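Local coordinates for protein Kiaa0380 (PDB 1HTJ) that probably links heterotrimeric G protein signalling to Rho GTPases, as the RGS-like domain of a guanine nucleotide exchange factor, at residues Pro57-Tyr69 against Ile84-Val97. The protein carries 3 engineered substitutions. Numbering follows the deposited sequence.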
loop_
_atom_site.group_PDB
_atom_site.type_symbol
_atom_site.label_atom_id
_atom_site.label_comp_id
_atom_site.label_asym_id
_atom_site.label_seq_id
_atom_site.Cartn_x
_atom_site.Cartn_y
_atom_site.Cartn_z
ATOM N N PRO A 57 -7.129 5.218 -1.759
ATOM C CA PRO A 57 -6.036 4.379 -1.236
ATOM C C PRO A 57 -6.279 2.872 -1.302
ATOM O O PRO A 57 -5.380 2.084 -1.007
ATOM C CB PRO A 57 -5.920 4.846 0.206
ATOM C CG PRO A 57 -7.397 5.003 0.578
ATOM C CD PRO A 57 -7.955 5.752 -0.654
ATOM N N SER A 58 -7.482 2.470 -1.684
ATOM C CA SER A 58 -7.826 1.059 -1.708
ATOM C C SER A 58 -6.948 0.120 -2.560
ATOM O O SER A 58 -6.327 -0.790 -2.026
ATOM C CB SER A 58 -9.299 0.907 -2.111
ATOM O OG SER A 58 -10.119 1.751 -1.309
ATOM N N PRO A 59 -6.883 0.335 -3.885
ATOM C CA PRO A 59 -6.066 -0.559 -4.714
ATOM C C PRO A 59 -4.628 -0.781 -4.290
ATOM O O PRO A 59 -4.168 -1.932 -4.272
ATOM C CB PRO A 59 -6.175 0.047 -6.122
ATOM C CG PRO A 59 -6.507 1.478 -5.873
ATOM C CD PRO A 59 -7.468 1.416 -4.700
ATOM N N LEU A 60 -3.918 0.296 -3.955
ATOM C CA LEU A 60 -2.529 0.149 -3.553
ATOM C C LEU A 60 -2.369 -0.453 -2.175
ATOM O O LEU A 60 -1.473 -1.279 -1.964
ATOM C CB LEU A 60 -1.801 1.491 -3.606
ATOM C CG LEU A 60 -0.340 1.454 -3.162
ATOM C CD1 LEU A 60 0.417 0.405 -3.979
ATOM C CD2 LEU A 60 0.289 2.837 -3.342
ATOM N N LEU A 61 -3.203 -0.036 -1.223
ATOM C CA LEU A 61 -3.086 -0.588 0.117
ATOM C C LEU A 61 -3.436 -2.064 0.061
ATOM O O LEU A 61 -2.828 -2.887 0.753
ATOM C CB LEU A 61 -3.996 0.147 1.118
ATOM C CG LEU A 61 -3.513 1.536 1.572
ATOM C CD1 LEU A 61 -4.469 2.098 2.629
ATOM C CD2 LEU A 61 -2.083 1.424 2.146
ATOM N N PHE A 62 -4.417 -2.397 -0.766
ATOM C CA PHE A 62 -4.813 -3.783 -0.924
ATOM C C PHE A 62 -3.616 -4.562 -1.480
ATOM O O PHE A 62 -3.198 -5.595 -0.933
ATOM C CB PHE A 62 -5.982 -3.895 -1.897
ATOM C CG PHE A 62 -6.236 -5.295 -2.349
ATOM C CD1 PHE A 62 -6.591 -6.284 -1.422
ATOM C CD2 PHE A 62 -6.049 -5.656 -3.684
ATOM C CE1 PHE A 62 -6.750 -7.605 -1.818
ATOM C CE2 PHE A 62 -6.209 -6.983 -4.092
ATOM C CZ PHE A 62 -6.560 -7.960 -3.155
ATOM N N TYR A 63 -3.061 -4.043 -2.571
ATOM C CA TYR A 63 -1.920 -4.663 -3.227
ATOM C C TYR A 63 -0.763 -4.910 -2.244
ATOM O O TYR A 63 -0.161 -5.993 -2.226
ATOM C CB TYR A 63 -1.438 -3.763 -4.374
ATOM C CG TYR A 63 -0.269 -4.327 -5.127
ATOM C CD1 TYR A 63 -0.449 -4.956 -6.353
ATOM C CD2 TYR A 63 1.017 -4.255 -4.603
ATOM C CE1 TYR A 63 0.631 -5.501 -7.044
ATOM C CE2 TYR A 63 2.105 -4.799 -5.283
ATOM C CZ TYR A 63 1.904 -5.416 -6.503
ATOM O OH TYR A 63 2.976 -5.926 -7.194
ATOM N N LEU A 64 -0.460 -3.898 -1.435
ATOM C CA LEU A 64 0.619 -3.992 -0.471
ATOM C C LEU A 64 0.333 -5.036 0.613
ATOM O O LEU A 64 1.255 -5.687 1.132
ATOM C CB LEU A 64 0.867 -2.619 0.169
ATOM C CG LEU A 64 1.471 -1.540 -0.748
ATOM C CD1 LEU A 64 1.559 -0.213 -0.015
ATOM C CD2 LEU A 64 2.856 -1.972 -1.198
ATOM N N CYS A 65 -0.939 -5.184 0.971
ATOM C CA CYS A 65 -1.301 -6.154 1.991
ATOM C C CYS A 65 -1.238 -7.561 1.405
ATOM O O CYS A 65 -0.748 -8.477 2.055
ATOM C CB CYS A 65 -2.690 -5.843 2.557
ATOM S SG CYS A 65 -2.710 -4.463 3.760
ATOM N N ALA A 66 -1.714 -7.716 0.171
ATOM C CA ALA A 66 -1.683 -9.010 -0.514
ATOM C C ALA A 66 -0.227 -9.409 -0.692
ATOM O O ALA A 66 0.124 -10.582 -0.611
ATOM C CB ALA A 66 -2.366 -8.918 -1.873
ATOM N N GLU A 67 0.617 -8.413 -0.926
ATOM C CA GLU A 67 2.044 -8.629 -1.091
ATOM C C GLU A 67 2.614 -9.182 0.224
ATOM O O GLU A 67 3.366 -10.158 0.217
ATOM C CB GLU A 67 2.715 -7.308 -1.462
ATOM C CG GLU A 67 4.109 -7.436 -2.043
ATOM C CD GLU A 67 4.154 -8.256 -3.326
ATOM O OE1 GLU A 67 3.096 -8.441 -3.980
ATOM O OE2 GLU A 67 5.268 -8.704 -3.682
ATOM N N VAL A 68 2.246 -8.578 1.351
ATOM C CA VAL A 68 2.725 -9.064 2.645
ATOM C C VAL A 68 2.203 -10.472 2.914
ATOM O O VAL A 68 2.932 -11.327 3.425
ATOM C CB VAL A 68 2.250 -8.182 3.813
ATOM C CG1 VAL A 68 2.683 -8.800 5.135
ATOM C CG2 VAL A 68 2.809 -6.768 3.662
ATOM N N TYR A 69 0.934 -10.700 2.577
ATOM C CA TYR A 69 0.300 -11.996 2.789
ATOM C C TYR A 69 1.086 -13.144 2.153
ATOM O O TYR A 69 1.333 -14.166 2.786
ATOM C CB TYR A 69 -1.112 -11.996 2.207
ATOM C CG TYR A 69 -1.830 -13.323 2.357
ATOM C CD1 TYR A 69 -2.569 -13.613 3.504
ATOM C CD2 TYR A 69 -1.764 -14.295 1.351
ATOM C CE1 TYR A 69 -3.227 -14.828 3.647
ATOM C CE2 TYR A 69 -2.418 -15.515 1.486
ATOM C CZ TYR A 69 -3.148 -15.771 2.637
ATOM O OH TYR A 69 -3.804 -16.966 2.777
ATOM N N ILE A 84 -7.601 -8.690 5.399
ATOM C CA ILE A 84 -7.630 -8.285 4.001
ATOM C C ILE A 84 -9.051 -8.386 3.443
ATOM O O ILE A 84 -9.514 -7.505 2.715
ATOM C CB ILE A 84 -6.707 -9.164 3.143
ATOM C CG1 ILE A 84 -5.258 -8.698 3.296
ATOM C CG2 ILE A 84 -7.136 -9.091 1.676
ATOM C CD1 ILE A 84 -4.235 -9.605 2.605
ATOM N N TRP A 85 -9.748 -9.458 3.797
ATOM C CA TRP A 85 -11.108 -9.673 3.312
ATOM C C TRP A 85 -12.095 -8.626 3.807
ATOM O O TRP A 85 -12.874 -8.084 3.023
ATOM C CB TRP A 85 -11.598 -11.068 3.714
ATOM C CG TRP A 85 -13.064 -11.248 3.507
ATOM C CD1 TRP A 85 -14.051 -11.153 4.452
ATOM C CD2 TRP A 85 -13.720 -11.499 2.260
ATOM N NE1 TRP A 85 -15.285 -11.329 3.865
ATOM C CE2 TRP A 85 -15.108 -11.542 2.520
ATOM C CE3 TRP A 85 -13.267 -11.685 0.942
ATOM C CZ2 TRP A 85 -16.048 -11.768 1.509
ATOM C CZ3 TRP A 85 -14.197 -11.908 -0.065
ATOM C CH2 TRP A 85 -15.573 -11.948 0.221
ATOM N N ASN A 86 -12.058 -8.356 5.109
ATOM C CA ASN A 86 -12.956 -7.384 5.747
ATOM C C ASN A 86 -12.672 -5.938 5.351
ATOM O O ASN A 86 -13.588 -5.122 5.254
ATOM C CB ASN A 86 -12.878 -7.514 7.279
ATOM C CG ASN A 86 -13.535 -8.790 7.788
ATOM O OD1 ASN A 86 -14.692 -9.057 7.483
ATOM N ND2 ASN A 86 -12.800 -9.580 8.561
ATOM N N ILE A 87 -11.403 -5.621 5.121
ATOM C CA ILE A 87 -11.033 -4.264 4.758
ATOM C C ILE A 87 -11.203 -3.927 3.284
ATOM O O ILE A 87 -11.683 -2.834 2.931
ATOM C CB ILE A 87 -9.577 -3.975 5.147
ATOM C CG1 ILE A 87 -9.451 -3.955 6.668
ATOM C CG2 ILE A 87 -9.120 -2.647 4.543
ATOM C CD1 ILE A 87 -8.058 -3.744 7.156
ATOM N N PHE A 88 -10.833 -4.870 2.425
ATOM C CA PHE A 88 -10.866 -4.624 0.989
ATOM C C PHE A 88 -11.852 -5.369 0.111
ATOM O O PHE A 88 -12.300 -4.827 -0.891
ATOM C CB PHE A 88 -9.476 -4.891 0.388
ATOM C CG PHE A 88 -8.350 -4.196 1.103
ATOM C CD1 PHE A 88 -7.575 -4.879 2.024
ATOM C CD2 PHE A 88 -8.055 -2.859 0.833
ATOM C CE1 PHE A 88 -6.521 -4.249 2.664
ATOM C CE2 PHE A 88 -7.004 -2.217 1.470
ATOM C CZ PHE A 88 -6.231 -2.911 2.389
ATOM N N LEU A 89 -12.205 -6.595 0.471
ATOM C CA LEU A 89 -13.030 -7.374 -0.430
ATOM C C LEU A 89 -14.457 -7.737 -0.124
ATOM O O LEU A 89 -15.202 -8.088 -1.039
ATOM C CB LEU A 89 -12.275 -8.655 -0.785
ATOM C CG LEU A 89 -10.825 -8.454 -1.225
ATOM C CD1 LEU A 89 -10.135 -9.802 -1.338
ATOM C CD2 LEU A 89 -10.789 -7.693 -2.547
ATOM N N GLU A 90 -14.864 -7.670 1.132
ATOM C CA GLU A 90 -16.228 -8.049 1.428
ATOM C C GLU A 90 -17.225 -6.971 0.997
ATOM O O GLU A 90 -16.862 -5.809 0.802
ATOM C CB GLU A 90 -16.364 -8.402 2.911
ATOM C CG GLU A 90 -16.488 -7.241 3.851
ATOM C CD GLU A 90 -17.930 -6.943 4.172
ATOM O OE1 GLU A 90 -18.649 -7.897 4.529
ATOM O OE2 GLU A 90 -18.345 -5.768 4.073
ATOM N N LYS A 91 -18.474 -7.394 0.818
ATOM C CA LYS A 91 -19.574 -6.534 0.390
ATOM C C LYS A 91 -19.493 -5.059 0.775
ATOM O O LYS A 91 -19.646 -4.179 -0.073
ATOM C CB LYS A 91 -20.914 -7.092 0.916
ATOM C CG LYS A 91 -21.735 -7.820 -0.143
ATOM C CD LYS A 91 -22.082 -6.881 -1.310
ATOM C CE LYS A 91 -22.609 -7.649 -2.526
ATOM N NZ LYS A 91 -23.714 -8.595 -2.189
ATOM N N ASN A 92 -19.275 -4.796 2.056
ATOM C CA ASN A 92 -19.232 -3.428 2.544
ATOM C C ASN A 92 -17.880 -3.030 3.098
ATOM O O ASN A 92 -17.802 -2.303 4.080
ATOM C CB ASN A 92 -20.299 -3.252 3.621
ATOM C CG ASN A 92 -21.688 -3.585 3.116
ATOM O OD1 ASN A 92 -22.130 -3.047 2.098
ATOM N ND2 ASN A 92 -22.391 -4.472 3.827
ATOM N N ALA A 93 -16.820 -3.504 2.457
ATOM C CA ALA A 93 -15.474 -3.200 2.891
ATOM C C ALA A 93 -15.237 -1.694 2.778
ATOM O O ALA A 93 -15.648 -1.064 1.808
ATOM C CB ALA A 93 -14.481 -3.956 2.039
ATOM N N PRO A 94 -14.584 -1.096 3.786
ATOM C CA PRO A 94 -14.311 0.351 3.755
ATOM C C PRO A 94 -13.349 0.789 2.642
ATOM O O PRO A 94 -13.495 1.871 2.081
ATOM C CB PRO A 94 -13.764 0.632 5.154
ATOM C CG PRO A 94 -13.136 -0.679 5.543
ATOM C CD PRO A 94 -14.140 -1.696 5.057
ATOM N N LEU A 95 -12.361 -0.048 2.336
ATOM C CA LEU A 95 -11.391 0.251 1.279
ATOM C C LEU A 95 -11.592 -0.771 0.166
ATOM O O LEU A 95 -10.656 -1.445 -0.289
ATOM C CB LEU A 95 -9.968 0.159 1.825
ATOM C CG LEU A 95 -9.663 1.051 3.028
ATOM C CD1 LEU A 95 -8.178 0.900 3.389
ATOM C CD2 LEU A 95 -10.015 2.511 2.705
ATOM N N ARG A 96 -12.842 -0.860 -0.260
ATOM C CA ARG A 96 -13.272 -1.791 -1.279
ATOM C C ARG A 96 -12.526 -1.760 -2.594
ATOM O O ARG A 96 -12.309 -0.712 -3.193
ATOM C CB ARG A 96 -14.754 -1.590 -1.563
ATOM C CG ARG A 96 -15.352 -2.631 -2.500
ATOM C CD ARG A 96 -15.506 -3.962 -1.786
ATOM N NE ARG A 96 -16.024 -5.006 -2.664
ATOM C CZ ARG A 96 -17.146 -4.902 -3.371
ATOM N NH1 ARG A 96 -17.883 -3.792 -3.310
ATOM N NH2 ARG A 96 -17.531 -5.914 -4.147
ATOM N N VAL A 97 -12.130 -2.942 -3.028
ATOM C CA VAL A 97 -11.466 -3.114 -4.298
ATOM C C VAL A 97 -12.402 -4.064 -5.035
ATOM O O VAL A 97 -12.689 -5.163 -4.565
ATOM C CB VAL A 97 -10.080 -3.761 -4.143
ATOM C CG1 VAL A 97 -9.541 -4.144 -5.505
ATOM C CG2 VAL A 97 -9.130 -2.796 -3.458
HETATM O O HOH W 1 -12.827 1.957 -2.795
#
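Phe88 lays one ring face against the backbone of helix 58-69: CA of Phe62 stands 3.6 Å from the ring centroid, almost along the ring normal, in a CH-pi contact. The opposite face is backed by CG2 of Ile87, and the ring fits as a knob among Ser58, Leu61, Phe62 and Cys65. The sulfur of Cys65 approaches obliquely, SG lying 4.0 Å from CE1 of Phe88. With CG of Phe62 anti to the backbone N (chi1 167°), its ring slants across Phe88, CD1 3.7 Å from Phe88 CB, the planes at 59°. CG2 of Ile84 meets the Phe62 ring at its edge, 3.8 Å from CE1, while Leu89 and Val97 reach the ring obliquely. One turn before Phe88, Ile84 is the second knob, among Phe62, Cys65, Ala66 and Tyr69, its CD1 3.7 Å from Cys65 O. These knobs-into-holes join segments 58-69 and 84-89, which run nearly antiparallel (159°), their axes 10.3 Å apart at closest approach, inside the all-helical RGS-like domain. After Leu89 the chain folds back so that Leu95 meets Pro57, Ser58 and Leu61, and Val97 meets Ser58 and Phe62; Val97 CG2 lies 3.7 Å from Phe62 CB. Backbone bonds from Leu95 N to Ile87 O and from Val97 N to Phe88 O tie this return to the helix. A water donates to both Ser58 OG and Arg96 O (2.7 Å to the latter), and Asp56 also hydrogen-bonds the serine hydroxyl. Farther out, Ala124 of helix 118-144 touches Phe62.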